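Local coordinates for succinyl-CoA ligase (ADP-forming) subunit alpha (Methanosaeta concilii, PDB 6HXI), which binds coenzyme A and belongs to the succinyl-CoA ligase family, joining a CoA-ligase-like part to a citrate synthase-like C-terminal part within an eight-chain assembly, at residues 110-115 with 149-154; 142-147 with 153-158; 6-11 with 134-139; 200-203 with 207-210. All coordinates share one frame; numbering follows the deposited sequence.

Interaction 1 of 4, residues 110-115 with 149-154; sequences AVIAEG and FRIGNT. With COA (coenzyme A), chain G.
Ala110 and Ile151 face each other where the end of strand 108-111 meets the end of strand 149-150. Their CA atoms are 7.5 Å apart, too far for the backbones to touch, so side chains make the contact. Both chains leave their strands here, and Ile151 to Thr154 forms a type II' beta turn. The touching branch of Ile151 is CG2, which lies 3.6 Å from Ala110 CB. It is put there by a first torsion that sets CG2 anti to the backbone N. Ile112 comes in more loosely, with CD1 4.4 Å from the same methyl. The turn is held from inside: Ile151 O accepts from Thr154 N and from Thr154 OG1, the latter at 2.7 Å and in the carbonyl plane. Arg150 grips Thr154 O side-on with NE and NH1. Ile112 also belongs to the coenzyme A pocket: N4P donates to Ile112 O at 2.9 Å, nearly straight at 172°. Segments 110-115 and 149-154 thus meet through methyl groups, while the carbonyl O of Ile112 is used by the ligand.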
loop_
_atom_site.group_PDB
_atom_site.type_symbol
_atom_site.label_atom_id
_atom_site.label_comp_id
_atom_site.label_asym_id
_atom_site.label_seq_id
_atom_site.Cartn_x
_atom_site.Cartn_y
_atom_site.Cartn_z
ATOM N N ALA B 110 -48.803 -12.184 -8.161
ATOM C CA ALA B 110 -48.673 -12.443 -9.587
ATOM C C ALA B 110 -47.455 -13.334 -9.760
ATOM O O ALA B 110 -46.351 -12.939 -9.371
ATOM C CB ALA B 110 -48.484 -11.129 -10.348
ATOM N N VAL B 111 -47.667 -14.557 -10.253
ATOM C CA VAL B 111 -46.635 -15.575 -10.480
ATOM C C VAL B 111 -46.201 -15.527 -11.948
ATOM O O VAL B 111 -46.960 -15.908 -12.832
ATOM C CB VAL B 111 -47.085 -17.001 -10.036
ATOM C CG1 VAL B 111 -45.929 -17.987 -10.123
ATOM C CG2 VAL B 111 -47.667 -16.990 -8.624
ATOM N N ILE B 112 -44.981 -15.078 -12.197
ATOM C CA ILE B 112 -44.439 -14.923 -13.550
ATOM C C ILE B 112 -43.861 -16.234 -14.113
ATOM O O ILE B 112 -43.921 -16.439 -15.324
ATOM C CB ILE B 112 -43.376 -13.764 -13.603
ATOM C CG1 ILE B 112 -43.872 -12.431 -12.930
ATOM C CG2 ILE B 112 -42.831 -13.506 -15.006
ATOM C CD1 ILE B 112 -45.188 -11.827 -13.298
ATOM N N ALA B 113 -43.271 -17.087 -13.256
ATOM C CA ALA B 113 -42.592 -18.301 -13.697
ATOM C C ALA B 113 -43.410 -19.216 -14.565
ATOM O O ALA B 113 -44.591 -19.440 -14.324
ATOM C CB ALA B 113 -42.043 -19.077 -12.510
ATOM N N GLU B 114 -42.755 -19.734 -15.597
ATOM C CA GLU B 114 -43.268 -20.717 -16.524
ATOM C C GLU B 114 -42.633 -22.050 -16.092
ATOM O O GLU B 114 -41.471 -22.065 -15.653
ATOM C CB GLU B 114 -42.836 -20.361 -17.952
ATOM C CG GLU B 114 -43.542 -21.225 -18.998
ATOM C CD GLU B 114 -43.605 -20.732 -20.435
ATOM O OE1 GLU B 114 -44.659 -20.943 -21.080
ATOM O OE2 GLU B 114 -42.593 -20.180 -20.931
ATOM N N GLY B 115 -43.414 -23.135 -16.167
ATOM C CA GLY B 115 -42.971 -24.478 -15.819
ATOM C C GLY B 115 -43.229 -24.900 -14.390
ATOM O O GLY B 115 -42.488 -25.728 -13.852
ATOM N N PHE B 149 -51.746 1.158 -12.222
ATOM C CA PHE B 149 -50.725 0.191 -11.794
ATOM C C PHE B 149 -50.430 -0.814 -12.888
ATOM O O PHE B 149 -51.340 -1.229 -13.609
ATOM C CB PHE B 149 -51.212 -0.567 -10.523
ATOM C CG PHE B 149 -50.264 -1.575 -9.916
ATOM C CD1 PHE B 149 -49.312 -1.183 -8.981
ATOM C CD2 PHE B 149 -50.338 -2.920 -10.260
ATOM C CE1 PHE B 149 -48.434 -2.121 -8.410
ATOM C CE2 PHE B 149 -49.444 -3.855 -9.706
ATOM C CZ PHE B 149 -48.501 -3.450 -8.781
ATOM N N ARG B 150 -49.166 -1.265 -12.952
ATOM C CA ARG B 150 -48.765 -2.316 -13.881
ATOM C C ARG B 150 -48.036 -3.429 -13.114
ATOM O O ARG B 150 -47.254 -3.142 -12.196
ATOM C CB ARG B 150 -47.909 -1.754 -15.036
ATOM C CG ARG B 150 -46.418 -2.009 -14.907
ATOM C CD ARG B 150 -45.580 -1.132 -15.799
ATOM N NE ARG B 150 -45.368 -1.758 -17.085
ATOM C CZ ARG B 150 -44.628 -1.259 -18.059
ATOM N NH1 ARG B 150 -44.544 -1.885 -19.213
ATOM N NH2 ARG B 150 -43.988 -0.104 -17.896
ATOM N N ILE B 151 -48.269 -4.682 -13.514
ATOM C CA ILE B 151 -47.555 -5.818 -12.919
ATOM C C ILE B 151 -46.277 -6.036 -13.730
ATOM O O ILE B 151 -46.369 -6.409 -14.905
ATOM C CB ILE B 151 -48.390 -7.112 -12.850
ATOM C CG1 ILE B 151 -49.617 -6.941 -11.954
ATOM C CG2 ILE B 151 -47.510 -8.265 -12.367
ATOM C CD1 ILE B 151 -50.736 -7.965 -12.258
ATOM N N GLY B 152 -45.116 -5.803 -13.098
ATOM C CA GLY B 152 -43.800 -6.017 -13.699
ATOM C C GLY B 152 -43.632 -5.487 -15.107
ATOM O O GLY B 152 -43.751 -4.284 -15.356
ATOM N N ASN B 153 -43.418 -6.402 -16.049
ATOM C CA ASN B 153 -43.191 -6.075 -17.464
ATOM C C ASN B 153 -44.452 -5.910 -18.300
ATOM O O ASN B 153 -44.337 -5.674 -19.507
ATOM C CB ASN B 153 -42.307 -7.132 -18.096
ATOM C CG ASN B 153 -40.915 -7.177 -17.497
ATOM O OD1 ASN B 153 -40.184 -6.202 -17.517
ATOM N ND2 ASN B 153 -40.493 -8.348 -17.034
ATOM N N THR B 154 -45.650 -6.032 -17.696
ATOM C CA THR B 154 -46.898 -5.913 -18.471
ATOM C C THR B 154 -46.939 -4.638 -19.298
ATOM O O THR B 154 -46.772 -3.543 -18.753
ATOM C CB THR B 154 -48.110 -6.040 -17.584
ATOM O OG1 THR B 154 -48.001 -7.254 -16.858
ATOM C CG2 THR B 154 -49.416 -6.011 -18.367
HETATM N N1A COA G . -24.619 -20.427 -7.434
HETATM C C2A COA G . -25.682 -21.223 -7.276
HETATM N N3A COA G . -26.930 -21.058 -7.736
HETATM C C4A COA G . -27.055 -19.888 -8.382
HETATM C C5A COA G . -26.054 -18.962 -8.616
HETATM C C6A COA G . -24.767 -19.280 -8.139
HETATM N N6A COA G . -23.689 -18.533 -8.373
HETATM N N7A COA G . -26.569 -17.828 -9.226
HETATM C C8A COA G . -27.844 -18.094 -9.356
HETATM N N9A COA G . -28.212 -19.320 -8.863
HETATM C C1B COA G . -29.554 -19.899 -8.817
HETATM C C2B COA G . -30.609 -19.062 -8.103
HETATM O O2B COA G . -30.539 -19.241 -6.687
HETATM C C3B COA G . -31.887 -19.657 -8.703
HETATM O O3B COA G . -32.246 -20.908 -8.078
HETATM P P3B COA G . -33.737 -21.469 -8.012
HETATM O O7A COA G . -34.261 -21.479 -9.408
HETATM O O8A COA G . -33.632 -22.820 -7.401
HETATM O O9A COA G . -34.495 -20.533 -7.053
HETATM C C4B COA G . -31.476 -20.064 -10.124
HETATM O O4B COA G . -30.033 -20.069 -10.137
HETATM C C5B COA G . -32.004 -19.183 -11.227
HETATM O O5B COA G . -31.825 -17.813 -10.818
HETATM P P1A COA G . -32.983 -16.688 -11.072
HETATM O O1A COA G . -32.505 -15.288 -10.946
HETATM O O2A COA G . -34.241 -16.969 -10.266
HETATM O O3A COA G . -33.236 -17.079 -12.599
HETATM P P2A COA G . -33.969 -16.539 -13.904
HETATM O O4A COA G . -33.049 -15.676 -14.671
HETATM O O5A COA G . -34.327 -17.776 -14.694
HETATM O O6A COA G . -35.286 -15.728 -13.421
HETATM C CBP COA G . -37.618 -15.746 -14.137
HETATM C CCP COA G . -36.558 -16.373 -13.225
HETATM C CDP COA G . -38.957 -16.446 -13.865
HETATM C CEP COA G . -37.770 -14.236 -13.866
HETATM C CAP COA G . -37.189 -15.960 -15.615
HETATM O OAP COA G . -36.770 -17.294 -15.841
HETATM C C9P COA G . -38.199 -15.561 -16.684
HETATM O O9P COA G . -38.309 -14.379 -17.017
HETATM N N8P COA G . -38.923 -16.552 -17.231
HETATM C C7P COA G . -39.991 -16.313 -18.192
HETATM C C6P COA G . -41.334 -16.710 -17.642
HETATM C C5P COA G . -42.438 -16.565 -18.663
HETATM O O5P COA G . -42.206 -16.693 -19.864
HETATM N N4P COA G . -43.647 -16.271 -18.187
HETATM C C3P COA G . -44.791 -15.993 -19.045
HETATM C C2P COA G . -44.802 -14.569 -19.563
HETATM S S1P COA G . -46.389 -14.379 -20.422
#

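Interaction 2 of 4, residues 142-147 with 153-158; sequences GGMTAG and NTAGTI
Thr154 and Gly143 make the polar contact. Gly143 N donates a weak, bent hydrogen bond to Thr154 OG1 (3.1 Å, 126°). The stronger partner of that hydroxyl is Ile151 O, so the threonine links its own turn to strand 143-145. Next to it, OD1 of Asn344 of the citrate lyase chain accepts a hydrogen bond from Ala155 N. The other contacts are van der Waals. Thr154 CG2 presses on the Gly143 peptide, 3.4 Å from Gly143 O. Met144 and Thr154 slide past each other in opposite directions, with Met144 CG 4.1 Å from Thr154 CG2. Segment 153-158 carries a type II beta turn from Asn153 to Gly156, closed by Gly156 N to Asn153 O. It follows strand 149-150, the antiparallel neighbour of 143-145, and leads into helix 158-163, where Thr157 is the N-cap. Met144 CG starts between the backbone N and the carbonyl carbon (chi1 63°), and bends at chi2 and chi3 carry the chain to this turn. Its CE then sits 3.6 Å from Ala155 CB and 3.8 Å from Thr154 O.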
loop_
_atom_site.group_PDB
_atom_site.type_symbol
_atom_site.label_atom_id
_atom_site.label_comp_id
_atom_site.label_asym_id
_atom_site.label_seq_id
_atom_site.Cartn_x
_atom_site.Cartn_y
_atom_site.Cartn_z
ATOM N N GLY B 142 -48.650 -10.747 -16.127
ATOM C CA GLY B 142 -49.475 -10.165 -15.084
ATOM C C GLY B 142 -50.735 -9.546 -15.654
ATOM O O GLY B 142 -51.685 -10.237 -16.015
ATOM N N GLY B 143 -50.734 -8.228 -15.697
ATOM C CA GLY B 143 -51.861 -7.412 -16.107
ATOM C C GLY B 143 -51.659 -5.987 -15.639
ATOM O O GLY B 143 -50.576 -5.632 -15.151
ATOM N N MET B 144 -52.672 -5.149 -15.832
ATOM C CA MET B 144 -52.592 -3.743 -15.455
ATOM C C MET B 144 -53.928 -3.048 -15.408
ATOM O O MET B 144 -54.860 -3.481 -16.069
ATOM C CB MET B 144 -51.604 -2.961 -16.360
ATOM C CG MET B 144 -51.952 -2.889 -17.835
ATOM S SD MET B 144 -51.474 -1.282 -18.577
ATOM C CE MET B 144 -49.720 -1.233 -18.274
ATOM N N THR B 145 -54.006 -1.968 -14.626
ATOM C CA THR B 145 -55.128 -1.030 -14.559
ATOM C C THR B 145 -54.535 0.209 -15.239
ATOM O O THR B 145 -53.541 0.767 -14.747
ATOM C CB THR B 145 -55.597 -0.740 -13.114
ATOM O OG1 THR B 145 -55.981 -1.959 -12.473
ATOM C CG2 THR B 145 -56.774 0.235 -13.074
ATOM N N ALA B 146 -55.083 0.589 -16.400
ATOM C CA ALA B 146 -54.620 1.732 -17.166
ATOM C C ALA B 146 -54.671 3.020 -16.349
ATOM O O ALA B 146 -55.652 3.293 -15.673
ATOM C CB ALA B 146 -55.426 1.869 -18.431
ATOM N N GLY B 147 -53.567 3.739 -16.343
ATOM C CA GLY B 147 -53.406 4.967 -15.582
ATOM C C GLY B 147 -53.241 4.794 -14.087
ATOM O O GLY B 147 -53.214 5.797 -13.376
ATOM N N ASN B 153 -43.418 -6.402 -16.049
ATOM C CA ASN B 153 -43.191 -6.075 -17.464
ATOM C C ASN B 153 -44.452 -5.910 -18.300
ATOM O O ASN B 153 -44.337 -5.674 -19.507
ATOM C CB ASN B 153 -42.307 -7.132 -18.096
ATOM C CG ASN B 153 -40.915 -7.177 -17.497
ATOM O OD1 ASN B 153 -40.184 -6.202 -17.517
ATOM N ND2 ASN B 153 -40.493 -8.348 -17.034
ATOM N N THR B 154 -45.650 -6.032 -17.696
ATOM C CA THR B 154 -46.898 -5.913 -18.471
ATOM C C THR B 154 -46.939 -4.638 -19.298
ATOM O O THR B 154 -46.772 -3.543 -18.753
ATOM C CB THR B 154 -48.110 -6.040 -17.584
ATOM O OG1 THR B 154 -48.001 -7.254 -16.858
ATOM C CG2 THR B 154 -49.416 -6.011 -18.367
ATOM N N ALA B 155 -47.161 -4.809 -20.621
ATOM C CA ALA B 155 -47.306 -3.774 -21.658
ATOM C C ALA B 155 -45.987 -3.148 -22.141
ATOM O O ALA B 155 -46.006 -2.123 -22.810
ATOM C CB ALA B 155 -48.298 -2.700 -21.242
ATOM N N GLY B 156 -44.872 -3.811 -21.854
ATOM C CA GLY B 156 -43.554 -3.498 -22.388
ATOM C C GLY B 156 -42.967 -2.123 -22.217
ATOM O O GLY B 156 -42.831 -1.633 -21.094
ATOM N N THR B 157 -42.508 -1.539 -23.321
ATOM C CA THR B 157 -41.811 -0.242 -23.315
ATOM C C THR B 157 -42.725 0.936 -23.056
ATOM O O THR B 157 -43.921 0.856 -23.344
ATOM C CB THR B 157 -41.005 -0.051 -24.619
ATOM O OG1 THR B 157 -41.897 0.095 -25.729
ATOM C CG2 THR B 157 -40.037 -1.212 -24.887
ATOM N N ILE B 158 -42.149 2.067 -22.590
ATOM C CA ILE B 158 -42.915 3.304 -22.362
ATOM C C ILE B 158 -43.474 3.835 -23.689
ATOM O O ILE B 158 -44.580 4.397 -23.707
ATOM C CB ILE B 158 -42.096 4.335 -21.525
ATOM C CG1 ILE B 158 -42.192 4.005 -20.024
ATOM C CG2 ILE B 158 -42.517 5.779 -21.751
ATOM C CD1 ILE B 158 -43.565 4.149 -19.345
#

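Interaction 3 of 4, residues 6-11 with 134-139; sequences YVLFDI and IVIGPA. With COA (coenzyme A), chain G.
Leu8 belongs to an irregular N-terminal segment, yet it is buried on one face of a sheet, at its last strand, with its two methyls shared between Ile134 and Ile136. Leu8 CD2 and Ile136 CD1 meet tip to tip at 3.6 Å. Leu8 CD1 lies across Ile134 obliquely, 3.9 Å from Ile134 CD1. The two isoleucines point to the same side of strand 134-136, being two residues apart. In both, chi1 (-67°) directs the CG1 branch beside the backbone N, anti to the carbonyl carbon, and chi2 then sets where CD1 lies. Phe9 adds a longer touch, with CZ 4.2 Å from Ile136 CD1, an oblique approach. Leu8 CB stands over the centre of the Phe9 ring, 4.1 Å above its plane. The ring also meets that of Phe149. Strand 134-136 is outermost in its sheet within this chain, beside 108-111. Past it the chain turns through Gly137 and the cis peptide before Pro138 to Ala139, whose C atom is 3.5 Å from coenzyme A C3P. Contact between segments 6-11 and 134-139 is entirely apolar, so shape and burial of methyls, without directional bonds, join them.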
loop_
_atom_site.group_PDB
_atom_site.type_symbol
_atom_site.label_atom_id
_atom_site.label_comp_id
_atom_site.label_asym_id
_atom_site.label_seq_id
_atom_site.Cartn_x
_atom_site.Cartn_y
_atom_site.Cartn_z
ATOM N N TYR B 6 -64.233 -5.693 -6.174
ATOM C CA TYR B 6 -64.014 -5.785 -7.612
ATOM C C TYR B 6 -62.713 -5.101 -8.086
ATOM O O TYR B 6 -62.206 -5.442 -9.149
ATOM C CB TYR B 6 -65.232 -5.269 -8.393
ATOM C CG TYR B 6 -65.634 -3.840 -8.085
ATOM C CD1 TYR B 6 -64.983 -2.767 -8.683
ATOM C CD2 TYR B 6 -66.730 -3.565 -7.271
ATOM C CE1 TYR B 6 -65.378 -1.453 -8.444
ATOM C CE2 TYR B 6 -67.141 -2.252 -7.029
ATOM C CZ TYR B 6 -66.451 -1.199 -7.607
ATOM O OH TYR B 6 -66.824 0.094 -7.362
ATOM N N VAL B 7 -62.189 -4.136 -7.318
ATOM C CA VAL B 7 -60.945 -3.431 -7.659
ATOM C C VAL B 7 -59.725 -4.315 -7.325
ATOM O O VAL B 7 -59.535 -4.711 -6.165
ATOM C CB VAL B 7 -60.826 -2.031 -6.993
ATOM C CG1 VAL B 7 -59.516 -1.354 -7.367
ATOM C CG2 VAL B 7 -62.000 -1.135 -7.357
ATOM N N LEU B 8 -58.886 -4.605 -8.329
ATOM C CA LEU B 8 -57.676 -5.375 -8.048
ATOM C C LEU B 8 -56.596 -4.374 -7.678
ATOM O O LEU B 8 -56.070 -4.430 -6.564
ATOM C CB LEU B 8 -57.275 -6.229 -9.249
ATOM C CG LEU B 8 -56.736 -7.638 -8.974
ATOM C CD1 LEU B 8 -57.803 -8.549 -8.371
ATOM C CD2 LEU B 8 -56.258 -8.263 -10.263
ATOM N N PHE B 9 -56.340 -3.395 -8.580
ATOM C CA PHE B 9 -55.347 -2.335 -8.390
ATOM C C PHE B 9 -55.896 -0.997 -8.699
ATOM O O PHE B 9 -56.656 -0.843 -9.650
ATOM C CB PHE B 9 -54.135 -2.496 -9.304
ATOM C CG PHE B 9 -53.725 -3.900 -9.601
ATOM C CD1 PHE B 9 -53.174 -4.700 -8.611
ATOM C CD2 PHE B 9 -53.846 -4.416 -10.882
ATOM C CE1 PHE B 9 -52.786 -6.011 -8.886
ATOM C CE2 PHE B 9 -53.460 -5.729 -11.161
ATOM C CZ PHE B 9 -52.946 -6.521 -10.155
ATOM N N ASP B 10 -55.409 -0.003 -7.979
ATOM C CA ASP B 10 -55.746 1.387 -8.219
ATOM C C ASP B 10 -54.475 2.233 -8.164
ATOM O O ASP B 10 -53.356 1.701 -8.077
ATOM C CB ASP B 10 -56.849 1.889 -7.258
ATOM C CG ASP B 10 -56.598 1.688 -5.770
ATOM O OD1 ASP B 10 -55.466 1.993 -5.301
ATOM O OD2 ASP B 10 -57.561 1.312 -5.051
ATOM N N ILE B 11 -54.657 3.551 -8.215
ATOM C CA ILE B 11 -53.596 4.530 -8.197
ATOM C C ILE B 11 -52.919 4.595 -6.813
ATOM O O ILE B 11 -51.867 5.205 -6.696
ATOM C CB ILE B 11 -54.155 5.883 -8.726
ATOM C CG1 ILE B 11 -53.021 6.769 -9.281
ATOM C CG2 ILE B 11 -55.027 6.605 -7.695
ATOM C CD1 ILE B 11 -53.333 7.545 -10.576
ATOM N N ILE B 134 -55.970 -13.328 -4.313
ATOM C CA ILE B 134 -55.913 -13.538 -5.769
ATOM C C ILE B 134 -54.524 -13.976 -6.222
ATOM O O ILE B 134 -53.531 -13.374 -5.810
ATOM C CB ILE B 134 -56.456 -12.299 -6.569
ATOM C CG1 ILE B 134 -57.981 -12.113 -6.342
ATOM C CG2 ILE B 134 -56.157 -12.366 -8.080
ATOM C CD1 ILE B 134 -58.321 -11.019 -5.333
ATOM N N VAL B 135 -54.458 -15.023 -7.059
ATOM C CA VAL B 135 -53.208 -15.451 -7.666
ATOM C C VAL B 135 -53.360 -15.270 -9.186
ATOM O O VAL B 135 -54.227 -15.900 -9.789
ATOM C CB VAL B 135 -52.709 -16.881 -7.281
ATOM C CG1 VAL B 135 -51.475 -17.276 -8.100
ATOM C CG2 VAL B 135 -52.397 -16.973 -5.801
ATOM N N ILE B 136 -52.556 -14.380 -9.775
ATOM C CA ILE B 136 -52.535 -14.171 -11.217
ATOM C C ILE B 136 -51.313 -14.954 -11.677
ATOM O O ILE B 136 -50.207 -14.707 -11.212
ATOM C CB ILE B 136 -52.512 -12.670 -11.658
ATOM C CG1 ILE B 136 -53.845 -11.970 -11.284
ATOM C CG2 ILE B 136 -52.272 -12.539 -13.158
ATOM C CD1 ILE B 136 -53.659 -10.668 -10.665
ATOM N N GLY B 137 -51.548 -15.956 -12.505
ATOM C CA GLY B 137 -50.512 -16.843 -13.002
ATOM C C GLY B 137 -50.700 -18.254 -12.489
ATOM O O GLY B 137 -51.794 -18.584 -12.023
ATOM N N PRO B 138 -49.691 -19.143 -12.589
ATOM C CA PRO B 138 -48.317 -18.928 -13.103
ATOM C C PRO B 138 -48.258 -18.734 -14.609
ATOM O O PRO B 138 -49.293 -18.817 -15.278
ATOM C CB PRO B 138 -47.565 -20.212 -12.668
ATOM C CG PRO B 138 -48.473 -20.914 -11.678
ATOM C CD PRO B 138 -49.863 -20.524 -12.093
ATOM N N ALA B 139 -47.039 -18.499 -15.139
ATOM C CA ALA B 139 -46.756 -18.338 -16.568
ATOM C C ALA B 139 -47.501 -17.151 -17.201
ATOM O O ALA B 139 -48.074 -17.273 -18.285
ATOM C CB ALA B 139 -47.031 -19.649 -17.323
HETATM N N1A COA G . -24.619 -20.427 -7.434
HETATM C C2A COA G . -25.682 -21.223 -7.276
HETATM N N3A COA G . -26.930 -21.058 -7.736
HETATM C C4A COA G . -27.055 -19.888 -8.382
HETATM C C5A COA G . -26.054 -18.962 -8.616
HETATM C C6A COA G . -24.767 -19.280 -8.139
HETATM N N6A COA G . -23.689 -18.533 -8.373
HETATM N N7A COA G . -26.569 -17.828 -9.226
HETATM C C8A COA G . -27.844 -18.094 -9.356
HETATM N N9A COA G . -28.212 -19.320 -8.863
HETATM C C1B COA G . -29.554 -19.899 -8.817
HETATM C C2B COA G . -30.609 -19.062 -8.103
HETATM O O2B COA G . -30.539 -19.241 -6.687
HETATM C C3B COA G . -31.887 -19.657 -8.703
HETATM O O3B COA G . -32.246 -20.908 -8.078
HETATM P P3B COA G . -33.737 -21.469 -8.012
HETATM O O7A COA G . -34.261 -21.479 -9.408
HETATM O O8A COA G . -33.632 -22.820 -7.401
HETATM O O9A COA G . -34.495 -20.533 -7.053
HETATM C C4B COA G . -31.476 -20.064 -10.124
HETATM O O4B COA G . -30.033 -20.069 -10.137
HETATM C C5B COA G . -32.004 -19.183 -11.227
HETATM O O5B COA G . -31.825 -17.813 -10.818
HETATM P P1A COA G . -32.983 -16.688 -11.072
HETATM O O1A COA G . -32.505 -15.288 -10.946
HETATM O O2A COA G . -34.241 -16.969 -10.266
HETATM O O3A COA G . -33.236 -17.079 -12.599
HETATM P P2A COA G . -33.969 -16.539 -13.904
HETATM O O4A COA G . -33.049 -15.676 -14.671
HETATM O O5A COA G . -34.327 -17.776 -14.694
HETATM O O6A COA G . -35.286 -15.728 -13.421
HETATM C CBP COA G . -37.618 -15.746 -14.137
HETATM C CCP COA G . -36.558 -16.373 -13.225
HETATM C CDP COA G . -38.957 -16.446 -13.865
HETATM C CEP COA G . -37.770 -14.236 -13.866
HETATM C CAP COA G . -37.189 -15.960 -15.615
HETATM O OAP COA G . -36.770 -17.294 -15.841
HETATM C C9P COA G . -38.199 -15.561 -16.684
HETATM O O9P COA G . -38.309 -14.379 -17.017
HETATM N N8P COA G . -38.923 -16.552 -17.231
HETATM C C7P COA G . -39.991 -16.313 -18.192
HETATM C C6P COA G . -41.334 -16.710 -17.642
HETATM C C5P COA G . -42.438 -16.565 -18.663
HETATM O O5P COA G . -42.206 -16.693 -19.864
HETATM N N4P COA G . -43.647 -16.271 -18.187
HETATM C C3P COA G . -44.791 -15.993 -19.045
HETATM C C2P COA G . -44.802 -14.569 -19.563
HETATM S S1P COA G . -46.389 -14.379 -20.422
#

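Interaction 4 of 4, residues 200-203 with 207-210; sequences VAIG and YPGS
Ile202 and Pro208 lie side by side and point the same way. Ile202 CD1 is 3.9 Å from Pro208 CG. The isoleucine reaches the proline ring because its CG1 sits between the backbone N and the carbonyl carbon (chi1 62°). The same CD1 also faces Ser210 O, at 3.9 Å. Ile202 CG2 comes closer still, 3.5 Å from Ser210 O, and its CB is equally near to that oxygen. The Ser210 carbonyl is therefore met by the branch point of Ile202, CB, and by its CG2 methyl. Pro208 also leans on the backbone, with CB 3.8 Å from Ile202 O. Both segments belong to the CoA-ligase part of the chain. The first ends strand 196-201, and the second belongs to the loop that leads from this strand into helix 212-221, so the contact closes a strand-to-helix connection. Met212 and His215 of that helix also touch Ile202. A water lies between the two backbones. It donates to Ile202 O at 2.9 Å and accepts from Ser210 N at 3.2 Å. Ser210 O and Ser210 OG also lie near this water, at 3.1 and 3.0 Å. Ser210 OG is hydrogen-bonded to Val135 O and His215 NE2, which ties the loop to strand 134-136 and to the helix. Just before Pro208, Tyr207 OH is hydrogen-bonded to Ser124 O of the citrate lyase chain.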
loop_
_atom_site.group_PDB
_atom_site.type_symbol
_atom_site.label_atom_id
_atom_site.label_comp_id
_atom_site.label_asym_id
_atom_site.label_seq_id
_atom_site.Cartn_x
_atom_site.Cartn_y
_atom_site.Cartn_z
ATOM N N VAL B 200 -55.976 -8.375 -17.793
ATOM C CA VAL B 200 -55.303 -9.440 -17.025
ATOM C C VAL B 200 -55.007 -10.655 -17.915
ATOM O O VAL B 200 -55.871 -11.064 -18.692
ATOM C CB VAL B 200 -56.113 -9.871 -15.743
ATOM C CG1 VAL B 200 -55.503 -11.102 -15.063
ATOM C CG2 VAL B 200 -56.245 -8.729 -14.736
ATOM N N ALA B 201 -53.791 -11.234 -17.795
ATOM C CA ALA B 201 -53.478 -12.476 -18.475
ATOM C C ALA B 201 -53.411 -13.541 -17.347
ATOM O O ALA B 201 -52.647 -13.373 -16.388
ATOM C CB ALA B 201 -52.161 -12.375 -19.218
ATOM N N ILE B 202 -54.249 -14.579 -17.413
ATOM C CA ILE B 202 -54.265 -15.597 -16.347
ATOM C C ILE B 202 -53.134 -16.652 -16.490
ATOM O O ILE B 202 -52.953 -17.478 -15.588
ATOM C CB ILE B 202 -55.660 -16.263 -16.179
ATOM C CG1 ILE B 202 -56.108 -17.010 -17.460
ATOM C CG2 ILE B 202 -56.700 -15.246 -15.719
ATOM C CD1 ILE B 202 -56.957 -18.288 -17.193
ATOM N N GLY B 203 -52.387 -16.593 -17.601
ATOM C CA GLY B 203 -51.323 -17.540 -17.923
ATOM C C GLY B 203 -51.879 -18.660 -18.776
ATOM O O GLY B 203 -53.101 -18.790 -18.908
ATOM N N TYR B 207 -54.023 -25.395 -14.937
ATOM C CA TYR B 207 -54.622 -25.100 -13.636
ATOM C C TYR B 207 -54.144 -23.741 -13.171
ATOM O O TYR B 207 -53.095 -23.654 -12.536
ATOM C CB TYR B 207 -54.301 -26.222 -12.625
ATOM C CG TYR B 207 -54.808 -27.567 -13.092
ATOM C CD1 TYR B 207 -56.122 -27.966 -12.842
ATOM C CD2 TYR B 207 -54.001 -28.416 -13.848
ATOM C CE1 TYR B 207 -56.614 -29.185 -13.318
ATOM C CE2 TYR B 207 -54.483 -29.636 -14.330
ATOM C CZ TYR B 207 -55.788 -30.015 -14.058
ATOM O OH TYR B 207 -56.261 -31.202 -14.545
ATOM N N PRO B 208 -54.824 -22.634 -13.545
ATOM C CA PRO B 208 -54.296 -21.315 -13.144
ATOM C C PRO B 208 -54.633 -20.965 -11.693
ATOM O O PRO B 208 -55.454 -21.637 -11.079
ATOM C CB PRO B 208 -54.958 -20.366 -14.140
ATOM C CG PRO B 208 -56.310 -21.049 -14.454
ATOM C CD PRO B 208 -56.086 -22.516 -14.322
ATOM N N GLY B 209 -53.994 -19.917 -11.164
ATOM C CA GLY B 209 -54.239 -19.423 -9.813
ATOM C C GLY B 209 -55.622 -18.817 -9.717
ATOM O O GLY B 209 -56.291 -18.929 -8.684
ATOM N N SER B 210 -56.066 -18.194 -10.827
ATOM C CA SER B 210 -57.385 -17.592 -10.984
ATOM C C SER B 210 -57.836 -17.840 -12.419
ATOM O O SER B 210 -57.028 -17.767 -13.352
ATOM C CB SER B 210 -57.345 -16.093 -10.698
ATOM O OG SER B 210 -56.369 -15.425 -11.482
HETATM O O HOH W 1 -54.139 -16.826 -12.986
#

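Along the chain interaction 3 opens first, at the N-terminal segment, and interaction 1 crosses it. Interaction 2 shares Asn153 and Thr154 with interaction 1, and interaction 4 comes last. Centres lie 10 to 16 Å apart. Strands 108-111 and 134-136 are neighbours in one sheet; 149-150, 143-145 and 196-201 run side by side in the other. Interactions 1 and 3 join at Val111 N to Ile136 O (2.7 Å), and 3 and 4 at Gly137 O to Gly209 N (2.7 Å). Gly142 O to Ala201 N links 2 and 4. Interaction 1 joins the two sheets, and the other three lie round that junction, beside bound coenzyme A, which 1 and 3 both touch.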